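Local coordinates for pyoverdine biosynthesis protein PvcB (Pseudomonas aeruginosa, PDB 4YLM) that catalyses the iron- and 2-oxoglutarate-dependent oxidation of tyrosine isonitrile during biosynthesis of paerucumarin, at residues V121-D135 and R245-L257. Residues are numbered along the deposited sequence; the frame is centred on the assembly and turned at random.
Sequences VPEFQVFHCVDAPGD and RWRSDDLVIADNL
V121 CG1 packs on L257 CD2 at 3.9 Å. Next to it, P122 O accepts a hydrogen bond from N256 ND2 at 3.0 Å, nearly in the plane of that amide. The other end of the amide, N256 OD1, accepts from the backbone N of D114, a probable iron ligand. The chain turns a corner at E123, and E123 CG lies against L257 CD1 and also over one face of the F124 ring. Water 1 donates to both E123 OE2 and D255 OD1. E123 OE2 also forms a salt bridge with R53, which would offset some of the like charge, and D255 OD2 bonds to T258.

From F124 on, the strand pairs antiparallel with 251-255. Q125 and F127 form the hydrogen-bonded pairs with A254 and V252. Q125 OE1 rests 3.3 Å from A254 CB, while NE2 bonds to D114 OD2, which probably makes Q125 a second-shell residue of the iron site. V126 meets L251 and I253 on the face that F124 shares. On the reverse face, F127 CB touches W246 CH2 at 3.5 Å, and the two rings are inclined at 56°.

With CG anti to the backbone N (chi1 173°), the H128 ring reaches back to the turn, and H128 NE2 bonds to D249 OD1 at 3.1 Å, on the anti lone pair, with ring and carboxylate nearly coplanar. C129 exchanges backbone bonds with D249 and D250 at the type II turn 247-250, and its SG sits near R247 O. Beyond V130 and D131, which form a classic beta bulge opposite H273, A132 N donates to S248 OG at 2.9 Å.

The pair belongs to the main sheet of the double-stranded beta-helix (jelly-roll) fold of the TauD/TfdA family. Strand 124-131 is bonded to 272-286, and 251-255 pairs with 57-60. Helix 45-55 covers the F124 and I253 side.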
loop_
_atom_site.group_PDB
_atom_site.type_symbol
_atom_site.label_atom_id
_atom_site.label_comp_id
_atom_site.label_asym_id
_atom_site.label_seq_id
_atom_site.Cartn_x
_atom_site.Cartn_y
_atom_site.Cartn_z
ATOM N N VAL A 121 11.514 2.920 -21.154
ATOM C CA VAL A 121 12.469 2.823 -20.052
ATOM C C VAL A 121 11.816 2.085 -18.877
ATOM O O VAL A 121 10.737 2.462 -18.424
ATOM C CB VAL A 121 12.951 4.249 -19.630
ATOM C CG1 VAL A 121 13.884 4.186 -18.438
ATOM C CG2 VAL A 121 13.630 4.957 -20.815
ATOM N N PRO A 122 12.454 1.010 -18.392
ATOM C CA PRO A 122 11.837 0.265 -17.290
ATOM C C PRO A 122 11.946 1.041 -15.982
ATOM O O PRO A 122 12.947 1.717 -15.779
ATOM C CB PRO A 122 12.688 -0.999 -17.209
ATOM C CG PRO A 122 14.045 -0.557 -17.692
ATOM C CD PRO A 122 13.778 0.475 -18.764
ATOM N N GLU A 123 10.943 0.941 -15.107
ATOM C CA GLU A 123 11.061 1.581 -13.796
ATOM C C GLU A 123 11.964 0.786 -12.854
ATOM O O GLU A 123 12.769 1.366 -12.131
ATOM C CB GLU A 123 9.683 1.830 -13.146
ATOM C CG GLU A 123 9.795 2.489 -11.757
ATOM C CD GLU A 123 8.464 3.011 -11.215
ATOM O OE1 GLU A 123 7.401 2.620 -11.745
ATOM O OE2 GLU A 123 8.489 3.814 -10.256
ATOM N N PHE A 124 11.828 -0.538 -12.859
ATOM C CA PHE A 124 12.568 -1.387 -11.932
ATOM C C PHE A 124 13.412 -2.443 -12.630
ATOM O O PHE A 124 13.017 -2.992 -13.678
ATOM C CB PHE A 124 11.615 -2.147 -10.991
ATOM C CG PHE A 124 10.705 -1.260 -10.170
ATOM C CD1 PHE A 124 11.221 -0.424 -9.180
ATOM C CD2 PHE A 124 9.332 -1.276 -10.383
ATOM C CE1 PHE A 124 10.362 0.398 -8.414
ATOM C CE2 PHE A 124 8.472 -0.463 -9.627
ATOM C CZ PHE A 124 8.989 0.370 -8.647
ATOM N N GLN A 125 14.550 -2.753 -12.008
ATOM C CA GLN A 125 15.275 -3.995 -12.256
ATOM C C GLN A 125 14.968 -4.933 -11.084
ATOM O O GLN A 125 15.033 -4.524 -9.928
ATOM C CB GLN A 125 16.794 -3.745 -12.309
ATOM C CG GLN A 125 17.264 -2.700 -13.323
ATOM C CD GLN A 125 18.570 -2.030 -12.895
ATOM O OE1 GLN A 125 18.724 -1.636 -11.739
ATOM N NE2 GLN A 125 19.518 -1.926 -13.814
ATOM N N VAL A 126 14.601 -6.176 -11.382
ATOM C CA VAL A 126 14.465 -7.203 -10.365
ATOM C C VAL A 126 15.568 -8.231 -10.626
ATOM O O VAL A 126 15.618 -8.834 -11.698
ATOM C CB VAL A 126 13.085 -7.885 -10.419
ATOM C CG1 VAL A 126 13.013 -9.039 -9.418
ATOM C CG2 VAL A 126 11.979 -6.855 -10.129
ATOM N N PHE A 127 16.467 -8.397 -9.660
ATOM C CA PHE A 127 17.571 -9.352 -9.787
ATOM C C PHE A 127 17.365 -10.493 -8.808
ATOM O O PHE A 127 17.204 -10.261 -7.618
ATOM C CB PHE A 127 18.912 -8.711 -9.416
ATOM C CG PHE A 127 19.378 -7.626 -10.345
ATOM C CD1 PHE A 127 20.126 -7.929 -11.474
ATOM C CD2 PHE A 127 19.134 -6.295 -10.051
ATOM C CE1 PHE A 127 20.595 -6.913 -12.321
ATOM C CE2 PHE A 127 19.589 -5.282 -10.886
ATOM C CZ PHE A 127 20.332 -5.592 -12.019
ATOM N N HIS A 128 17.394 -11.726 -9.295
ATOM C CA HIS A 128 17.424 -12.878 -8.417
ATOM C C HIS A 128 18.826 -13.502 -8.497
ATOM O O HIS A 128 19.294 -13.824 -9.586
ATOM C CB HIS A 128 16.389 -13.897 -8.862
ATOM C CG HIS A 128 16.447 -15.193 -8.110
ATOM N ND1 HIS A 128 16.154 -16.409 -8.698
ATOM C CD2 HIS A 128 16.755 -15.464 -6.820
ATOM C CE1 HIS A 128 16.283 -17.371 -7.800
ATOM N NE2 HIS A 128 16.647 -16.825 -6.653
ATOM N N CYS A 129 19.499 -13.647 -7.362
ATOM C CA CYS A 129 20.772 -14.368 -7.347
ATOM C C CYS A 129 20.500 -15.861 -7.244
ATOM O O CYS A 129 20.108 -16.366 -6.189
ATOM C CB CYS A 129 21.662 -13.917 -6.191
ATOM S SG CYS A 129 23.269 -14.764 -6.139
ATOM N N VAL A 130 20.671 -16.568 -8.353
ATOM C CA VAL A 130 20.430 -18.004 -8.351
ATOM C C VAL A 130 21.474 -18.713 -7.495
ATOM O O VAL A 130 21.152 -19.627 -6.730
ATOM C CB VAL A 130 20.444 -18.586 -9.773
ATOM C CG1 VAL A 130 20.289 -20.106 -9.727
ATOM C CG2 VAL A 130 19.341 -17.954 -10.600
ATOM N N ASP A 131 22.722 -18.274 -7.621
ATOM C CA ASP A 131 23.828 -18.914 -6.924
ATOM C C ASP A 131 25.004 -17.952 -6.817
ATOM O O ASP A 131 25.328 -17.242 -7.770
ATOM C CB ASP A 131 24.246 -20.188 -7.675
ATOM C CG ASP A 131 25.171 -21.075 -6.862
ATOM O OD1 ASP A 131 25.001 -21.146 -5.624
ATOM O OD2 ASP A 131 26.065 -21.711 -7.470
ATOM N N ALA A 132 25.623 -17.904 -5.643
ATOM C CA ALA A 132 26.847 -17.127 -5.465
ATOM C C ALA A 132 27.750 -17.842 -4.468
ATOM O O ALA A 132 27.882 -17.412 -3.329
ATOM C CB ALA A 132 26.530 -15.719 -4.988
ATOM N N PRO A 133 28.365 -18.955 -4.897
ATOM C CA PRO A 133 29.193 -19.775 -4.009
ATOM C C PRO A 133 30.565 -19.137 -3.780
ATOM O O PRO A 133 31.109 -18.496 -4.682
ATOM C CB PRO A 133 29.325 -21.090 -4.779
ATOM C CG PRO A 133 29.271 -20.671 -6.214
ATOM C CD PRO A 133 28.340 -19.478 -6.274
ATOM N N GLY A 134 31.108 -19.297 -2.578
ATOM C CA GLY A 134 32.395 -18.712 -2.246
ATOM C C GLY A 134 32.385 -17.202 -2.391
ATOM O O GLY A 134 31.422 -16.622 -2.895
ATOM N N ASP A 135 33.457 -16.554 -1.951
ATOM C CA ASP A 135 33.517 -15.103 -2.041
ATOM C C ASP A 135 34.454 -14.610 -3.136
ATOM O O ASP A 135 35.445 -15.257 -3.477
ATOM C CB ASP A 135 33.856 -14.469 -0.687
ATOM C CG ASP A 135 32.771 -13.514 -0.207
ATOM O OD1 ASP A 135 33.052 -12.679 0.680
ATOM O OD2 ASP A 135 31.638 -13.593 -0.729
ATOM N N ARG A 245 27.523 -7.172 -2.529
ATOM C CA ARG A 245 28.116 -8.502 -2.560
ATOM C C ARG A 245 26.994 -9.538 -2.596
ATOM O O ARG A 245 26.305 -9.740 -1.601
ATOM C CB ARG A 245 28.964 -8.698 -1.297
ATOM C CG ARG A 245 29.602 -10.075 -1.140
ATOM C CD ARG A 245 30.906 -10.177 -1.919
ATOM N NE ARG A 245 31.878 -9.170 -1.490
ATOM C CZ ARG A 245 32.921 -8.776 -2.218
ATOM N NH1 ARG A 245 33.130 -9.298 -3.422
ATOM N NH2 ARG A 245 33.749 -7.850 -1.747
ATOM N N TRP A 246 26.808 -10.197 -3.735
ATOM C CA TRP A 246 25.698 -11.136 -3.900
ATOM C C TRP A 246 25.773 -12.373 -3.006
ATOM O O TRP A 246 26.846 -12.948 -2.812
ATOM C CB TRP A 246 25.608 -11.584 -5.359
ATOM C CG TRP A 246 25.257 -10.474 -6.288
ATOM C CD1 TRP A 246 26.110 -9.766 -7.088
ATOM C CD2 TRP A 246 23.953 -9.925 -6.502
ATOM N NE1 TRP A 246 25.412 -8.813 -7.795
ATOM C CE2 TRP A 246 24.085 -8.892 -7.449
ATOM C CE3 TRP A 246 22.686 -10.205 -5.978
ATOM C CZ2 TRP A 246 22.998 -8.143 -7.892
ATOM C CZ3 TRP A 246 21.604 -9.457 -6.421
ATOM C CH2 TRP A 246 21.769 -8.437 -7.364
ATOM N N ARG A 247 24.621 -12.790 -2.478
ATOM C CA ARG A 247 24.509 -14.091 -1.823
ATOM C C ARG A 247 23.380 -14.869 -2.468
ATOM O O ARG A 247 22.394 -14.284 -2.942
ATOM C CB ARG A 247 24.236 -13.949 -0.327
ATOM C CG ARG A 247 25.189 -13.002 0.389
ATOM C CD ARG A 247 25.931 -13.718 1.502
ATOM N NE ARG A 247 25.929 -12.952 2.751
ATOM C CZ ARG A 247 26.862 -12.064 3.092
ATOM N NH1 ARG A 247 27.886 -11.812 2.274
ATOM N NH2 ARG A 247 26.771 -11.425 4.255
ATOM N N SER A 248 23.521 -16.189 -2.467
ATOM C CA SER A 248 22.523 -17.081 -3.043
ATOM C C SER A 248 21.103 -16.754 -2.563
ATOM O O SER A 248 20.836 -16.662 -1.361
ATOM C CB SER A 248 22.880 -18.541 -2.726
ATOM O OG SER A 248 24.145 -18.879 -3.285
ATOM N N ASP A 249 20.209 -16.567 -3.529
ATOM C CA ASP A 249 18.788 -16.309 -3.281
ATOM C C ASP A 249 18.454 -14.888 -2.821
ATOM O O ASP A 249 17.315 -14.613 -2.450
ATOM C CB ASP A 249 18.180 -17.357 -2.356
ATOM C CG ASP A 249 17.875 -18.672 -3.086
ATOM O OD1 ASP A 249 17.548 -18.651 -4.304
ATOM O OD2 ASP A 249 17.979 -19.726 -2.437
ATOM N N ASP A 250 19.434 -13.990 -2.860
ATOM C CA ASP A 250 19.136 -12.568 -2.730
ATOM C C ASP A 250 18.096 -12.227 -3.784
ATOM O O ASP A 250 18.158 -12.717 -4.919
ATOM C CB ASP A 250 20.354 -11.699 -3.042
ATOM C CG ASP A 250 21.305 -11.550 -1.876
ATOM O OD1 ASP A 250 20.973 -12.007 -0.767
ATOM O OD2 ASP A 250 22.398 -10.963 -2.089
ATOM N N LEU A 251 17.153 -11.366 -3.428
ATOM C CA LEU A 251 16.302 -10.752 -4.437
ATOM C C LEU A 251 16.480 -9.257 -4.270
ATOM O O LEU A 251 16.271 -8.730 -3.182
ATOM C CB LEU A 251 14.829 -11.152 -4.244
ATOM C CG LEU A 251 13.896 -10.643 -5.363
ATOM C CD1 LEU A 251 14.082 -11.484 -6.629
ATOM C CD2 LEU A 251 12.442 -10.678 -4.932
ATOM N N VAL A 252 16.893 -8.584 -5.336
ATOM C CA VAL A 252 17.159 -7.165 -5.285
ATOM C C VAL A 252 16.214 -6.464 -6.246
ATOM O O VAL A 252 16.019 -6.904 -7.383
ATOM C CB VAL A 252 18.641 -6.847 -5.643
ATOM C CG1 VAL A 252 18.844 -5.357 -5.926
ATOM C CG2 VAL A 252 19.573 -7.344 -4.530
ATOM N N ILE A 253 15.608 -5.387 -5.769
ATOM C CA ILE A 253 14.715 -4.597 -6.595
ATOM C C ILE A 253 15.256 -3.185 -6.585
ATOM O O ILE A 253 15.340 -2.578 -5.528
ATOM C CB ILE A 253 13.291 -4.591 -6.003
ATOM C CG1 ILE A 253 12.748 -6.028 -5.913
ATOM C CG2 ILE A 253 12.383 -3.695 -6.843
ATOM C CD1 ILE A 253 11.474 -6.144 -5.048
ATOM N N ALA A 254 15.617 -2.671 -7.761
ATOM C CA ALA A 254 16.273 -1.374 -7.890
ATOM C C ALA A 254 15.393 -0.403 -8.666
ATOM O O ALA A 254 14.774 -0.784 -9.663
ATOM C CB ALA A 254 17.646 -1.549 -8.612
ATOM N N ASP A 255 15.333 0.841 -8.190
ATOM C CA ASP A 255 14.607 1.932 -8.836
ATOM C C ASP A 255 15.493 2.526 -9.933
ATOM O O ASP A 255 16.308 3.415 -9.676
ATOM C CB ASP A 255 14.245 2.999 -7.772
ATOM C CG ASP A 255 13.529 4.215 -8.341
ATOM O OD1 ASP A 255 13.199 4.245 -9.549
ATOM O OD2 ASP A 255 13.284 5.167 -7.545
ATOM N N ASN A 256 15.331 2.014 -11.152
ATOM C CA ASN A 256 16.118 2.449 -12.305
ATOM C C ASN A 256 15.881 3.911 -12.709
ATOM O O ASN A 256 16.673 4.473 -13.460
ATOM C CB ASN A 256 15.840 1.516 -13.496
ATOM C CG ASN A 256 16.640 1.882 -14.734
ATOM O OD1 ASN A 256 17.882 1.832 -14.743
ATOM N ND2 ASN A 256 15.931 2.225 -15.800
ATOM N N LEU A 257 14.795 4.525 -12.225
ATOM C CA LEU A 257 14.483 5.914 -12.589
ATOM C C LEU A 257 15.214 6.925 -11.706
ATOM O O LEU A 257 15.305 8.106 -12.047
ATOM C CB LEU A 257 12.962 6.180 -12.553
ATOM C CG LEU A 257 12.095 5.232 -13.403
ATOM C CD1 LEU A 257 10.623 5.662 -13.372
ATOM C CD2 LEU A 257 12.610 5.178 -14.857
HETATM O O HOH W 1 10.703 5.402 -9.670
HETATM O O HOH W 2 18.605 -20.617 -6.166
HETATM O O HOH W 3 25.918 -17.127 -1.196
#